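Local structure of xyloglucan-specific endo-beta-1,4-glucanase BoGH9A (Bacteroides ovatus, 6DHT) at residues Gln368-Pro373 / Thr406-Tyr411. The protein cleaves the beta-1,4-linked glucan backbone of xyloglucans from within, releasing xyloglucan oligosaccharides. Residues are numbered along the deposited sequence; the frame is centred on the assembly and turned at random.
Sequences QIYTAP and TELLKY
Tyr370, in an extended loop, passes closest to helix 395-416 at Leu408, with the two CA atoms 5.2 Å apart. With CG anti to the backbone N (chi1 180°), the Tyr370 side chain lies alongside that of Leu408 and points the same way. Leu408 CD1 sits over the middle of the Tyr370 ring in a CH-pi contact, 3.7 Å from the centroid. The CD2 edge of Tyr370 points at the face of Tyr411 in an edge-to-face pair, the planes inclined at 61°, with Tyr370 CD2 3.6 Å from Tyr411 CG. Ala372 CB touches the far end of Tyr411, at OH. In the (alpha/alpha)6-barrel catalytic domain of this family 9 enzyme, this contact packs the loop between helices 356-364 and 379-386 against helix 395-416, remote from the active-site residues and the bound metals. Tyr370 also reaches helix 379-386 at Ala380, Ile383 and Phe384, and its OH hydrogen-bonds Ser450 OG on helix 439-458. An alanine in place of Tyr370 is likely to open a gap between helices 395-416 and 379-386, leaving Leu408 CD1 and the Tyr411 face without the ring and Ser450 without its hydroxyl partner. Polar linkage runs through a water that accepts from Tyr370 N at 3.0 Å and donates to both Glu407 O and Glu407 OE1. The Glu407 chain, bent at chi2 (-49°), brings OE1 to that water, while OE2 takes a salt bridge on its syn side from Lys410 NZ, 3.2 Å away.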
ATOM      1  N   GLN A 368      -5.136  10.205 -20.205  1.00 26.14           N
ATOM      2  CA  GLN A 368      -4.450  10.187 -21.491  0.58 33.37           C
ATOM      3  C   GLN A 368      -3.150   9.381 -21.391  1.00 30.62           C
ATOM      4  O   GLN A 368      -2.651   8.860 -22.389  1.00 32.34           O
ATOM      5  CB  GLN A 368      -4.176  11.618 -21.982  0.58 34.56           C
ATOM      6  CG  GLN A 368      -5.441  12.450 -22.263  0.58 34.37           C
ATOM      7  CD  GLN A 368      -6.416  11.776 -23.222  0.58 37.72           C
ATOM      8  OE1 GLN A 368      -6.024  11.239 -24.268  0.58 37.29           O
ATOM      9  NE2 GLN A 368      -7.698  11.799 -22.866  0.58 40.29           N
ATOM     10  N   ILE A 369      -2.627   9.254 -20.172  1.00 26.83           N
ATOM     11  CA  ILE A 369      -1.363   8.569 -19.907  1.00 31.30           C
ATOM     12  C   ILE A 369      -1.541   7.663 -18.670  1.00 22.69           C
ATOM     13  O   ILE A 369      -2.472   7.874 -17.891  1.00 24.90           O
ATOM     14  CB  ILE A 369      -0.282   9.629 -19.659  1.00 26.36           C
ATOM     15  CG1 ILE A 369       1.119   9.024 -19.682  1.00 36.82           C
ATOM     16  CG2 ILE A 369      -0.544  10.354 -18.348  1.00 27.63           C
ATOM     17  CD1 ILE A 369       2.231  10.067 -19.529  1.00 40.24           C
ATOM     18  N   TYR A 370      -0.694   6.645 -18.512  1.00 22.31           N
ATOM     19  CA  TYR A 370      -0.703   5.835 -17.292  1.00 20.39           C
ATOM     20  C   TYR A 370       0.231   6.466 -16.246  1.00 20.53           C
ATOM     21  O   TYR A 370       1.354   6.850 -16.569  1.00 21.39           O
ATOM     22  CB  TYR A 370      -0.256   4.396 -17.551  1.00 20.22           C
ATOM     23  CG  TYR A 370      -0.266   3.580 -16.291  1.00 15.86           C
ATOM     24  CD1 TYR A 370      -1.411   2.897 -15.891  1.00 16.30           C
ATOM     25  CD2 TYR A 370       0.857   3.533 -15.461  1.00 16.42           C
ATOM     26  CE1 TYR A 370      -1.434   2.179 -14.707  1.00 16.60           C
ATOM     27  CE2 TYR A 370       0.835   2.817 -14.287  1.00 16.93           C
ATOM     28  CZ  TYR A 370      -0.304   2.152 -13.903  1.00 17.32           C
ATOM     29  OH  TYR A 370      -0.358   1.417 -12.735  1.00 15.62           O
ATOM     30  N   THR A 371      -0.253   6.577 -15.010  1.00 17.35           N
ATOM     31  CA  THR A 371       0.576   6.975 -13.866  1.00 18.04           C
ATOM     32  C   THR A 371       0.281   5.980 -12.764  1.00 19.42           C
ATOM     33  O   THR A 371      -0.816   5.457 -12.685  1.00 17.80           O
ATOM     34  CB  THR A 371       0.234   8.380 -13.367  1.00 21.07           C
ATOM     35  OG1 THR A 371      -1.164   8.461 -13.099  1.00 21.81           O
ATOM     36  CG2 THR A 371       0.604   9.423 -14.406  1.00 23.05           C
ATOM     37  N   ALA A 372       1.264   5.718 -11.909  1.00 19.65           N
ATOM     38  CA  ALA A 372       1.099   4.734 -10.843  1.00 17.45           C
ATOM     39  C   ALA A 372       0.020   5.203  -9.882  1.00 16.98           C
ATOM     40  O   ALA A 372      -0.235   6.415  -9.764  1.00 19.27           O
ATOM     41  CB  ALA A 372       2.421   4.553 -10.101  1.00 18.50           C
ATOM     42  N   PRO A 373      -0.619   4.258  -9.176  1.00 15.79           N
ATOM     43  CA  PRO A 373      -1.646   4.642  -8.204  1.00 16.68           C
ATOM     44  C   PRO A 373      -1.088   5.416  -7.007  1.00 15.43           C
ATOM     45  O   PRO A 373       0.057   5.199  -6.605  1.00 16.86           O
ATOM     46  CB  PRO A 373      -2.250   3.284  -7.791  1.00 14.89           C
ATOM     47  CG  PRO A 373      -1.151   2.303  -8.014  1.00 14.66           C
ATOM     48  CD  PRO A 373      -0.434   2.799  -9.248  1.00 15.78           C
ATOM     49  N   THR A 406      -2.073   0.107 -23.893  1.00 20.23           N
ATOM     50  CA  THR A 406      -0.991   0.770 -24.613  1.00 23.11           C
ATOM     51  C   THR A 406      -0.283   1.788 -23.721  1.00 22.16           C
ATOM     52  O   THR A 406       0.948   1.842 -23.695  1.00 23.93           O
ATOM     53  CB  THR A 406      -1.523   1.437 -25.893  1.00 25.25           C
ATOM     54  OG1 THR A 406      -2.011   0.407 -26.749  1.00 26.54           O
ATOM     55  CG2 THR A 406      -0.436   2.198 -26.624  1.00 29.88           C
ATOM     56  N   GLU A 407      -1.044   2.579 -22.974  1.00 17.94           N
ATOM     57  CA  GLU A 407      -0.453   3.590 -22.105  1.00 22.41           C
ATOM     58  C   GLU A 407       0.287   2.946 -20.947  1.00 21.06           C
ATOM     59  O   GLU A 407       1.379   3.398 -20.592  1.00 18.83           O
ATOM     60  CB  GLU A 407      -1.496   4.574 -21.597  1.00 20.85           C
ATOM     61  CG  GLU A 407      -2.024   5.529 -22.679  1.00 24.20           C
ATOM     62  CD  GLU A 407      -0.905   6.195 -23.493  1.00 39.36           C
ATOM     63  OE1 GLU A 407       0.061   6.718 -22.879  1.00 34.86           O
ATOM     64  OE2 GLU A 407      -0.981   6.179 -24.746  1.00 36.94           O
ATOM     65  N   LEU A 408      -0.240   1.857 -20.400  1.00 18.04           N
ATOM     66  CA  LEU A 408       0.474   1.154 -19.326  1.00 19.00           C
ATOM     67  C   LEU A 408       1.828   0.654 -19.824  1.00 18.23           C
ATOM     68  O   LEU A 408       2.865   0.765 -19.124  1.00 18.23           O
ATOM     69  CB  LEU A 408      -0.336  -0.014 -18.807  1.00 18.10           C
ATOM     70  CG  LEU A 408       0.370  -1.006 -17.876  1.00 18.46           C
ATOM     71  CD1 LEU A 408       0.763  -0.381 -16.586  1.00 16.16           C
ATOM     72  CD2 LEU A 408      -0.502  -2.211 -17.630  1.00 20.67           C
ATOM     73  N   LEU A 409       1.866   0.138 -21.041  1.00 16.67           N
ATOM     74  CA  LEU A 409       3.093  -0.439 -21.581  1.00 17.32           C
ATOM     75  C   LEU A 409       4.108   0.634 -21.938  1.00 22.26           C
ATOM     76  O   LEU A 409       5.324   0.400 -21.836  1.00 21.44           O
ATOM     77  CB  LEU A 409       2.782  -1.303 -22.787  1.00 19.63           C
ATOM     78  CG  LEU A 409       1.931  -2.515 -22.415  1.00 20.66           C
ATOM     79  CD1 LEU A 409       1.712  -3.368 -23.651  1.00 22.37           C
ATOM     80  CD2 LEU A 409       2.542  -3.360 -21.302  1.00 24.90           C
ATOM     81  N   LYS A 410       3.630   1.795 -22.351  1.00 20.04           N
ATOM     82  CA  LYS A 410       4.501   2.925 -22.646  1.00 23.61           C
ATOM     83  C   LYS A 410       5.197   3.367 -21.371  1.00 20.38           C
ATOM     84  O   LYS A 410       6.399   3.655 -21.369  1.00 22.27           O
ATOM     85  CB  LYS A 410       3.704   4.099 -23.205  1.00 24.92           C
ATOM     86  CG  LYS A 410       3.374   3.989 -24.665  1.00 35.17           C
ATOM     87  CD  LYS A 410       2.762   5.301 -25.150  1.00 44.01           C
ATOM     88  CE  LYS A 410       2.175   5.155 -26.542  1.00 53.96           C
ATOM     89  NZ  LYS A 410       1.309   6.309 -26.920  1.00 60.50           N
ATOM     90  N   TYR A 411       4.427   3.448 -20.290  1.00 17.76           N
ATOM     91  CA  TYR A 411       4.956   3.784 -18.974  1.00 18.90           C
ATOM     92  C   TYR A 411       5.978   2.738 -18.555  1.00 18.75           C
ATOM     93  O   TYR A 411       7.078   3.113 -18.116  1.00 19.51           O
ATOM     94  CB  TYR A 411       3.816   3.888 -17.952  1.00 17.54           C
ATOM     95  CG  TYR A 411       4.240   3.800 -16.504  1.00 16.87           C
ATOM     96  CD1 TYR A 411       4.317   2.579 -15.880  1.00 17.36           C
ATOM     97  CD2 TYR A 411       4.503   4.929 -15.779  1.00 19.17           C
ATOM     98  CE1 TYR A 411       4.682   2.485 -14.555  1.00 19.54           C
ATOM     99  CE2 TYR A 411       4.875   4.853 -14.460  1.00 19.88           C
ATOM    100  CZ  TYR A 411       4.956   3.616 -13.859  1.00 19.24           C
ATOM    101  OH  TYR A 411       5.330   3.545 -12.529  1.00 20.46           O
TER
HETATM  102  O   HOH W   1       1.497   6.033 -20.529  1.00 22.54           O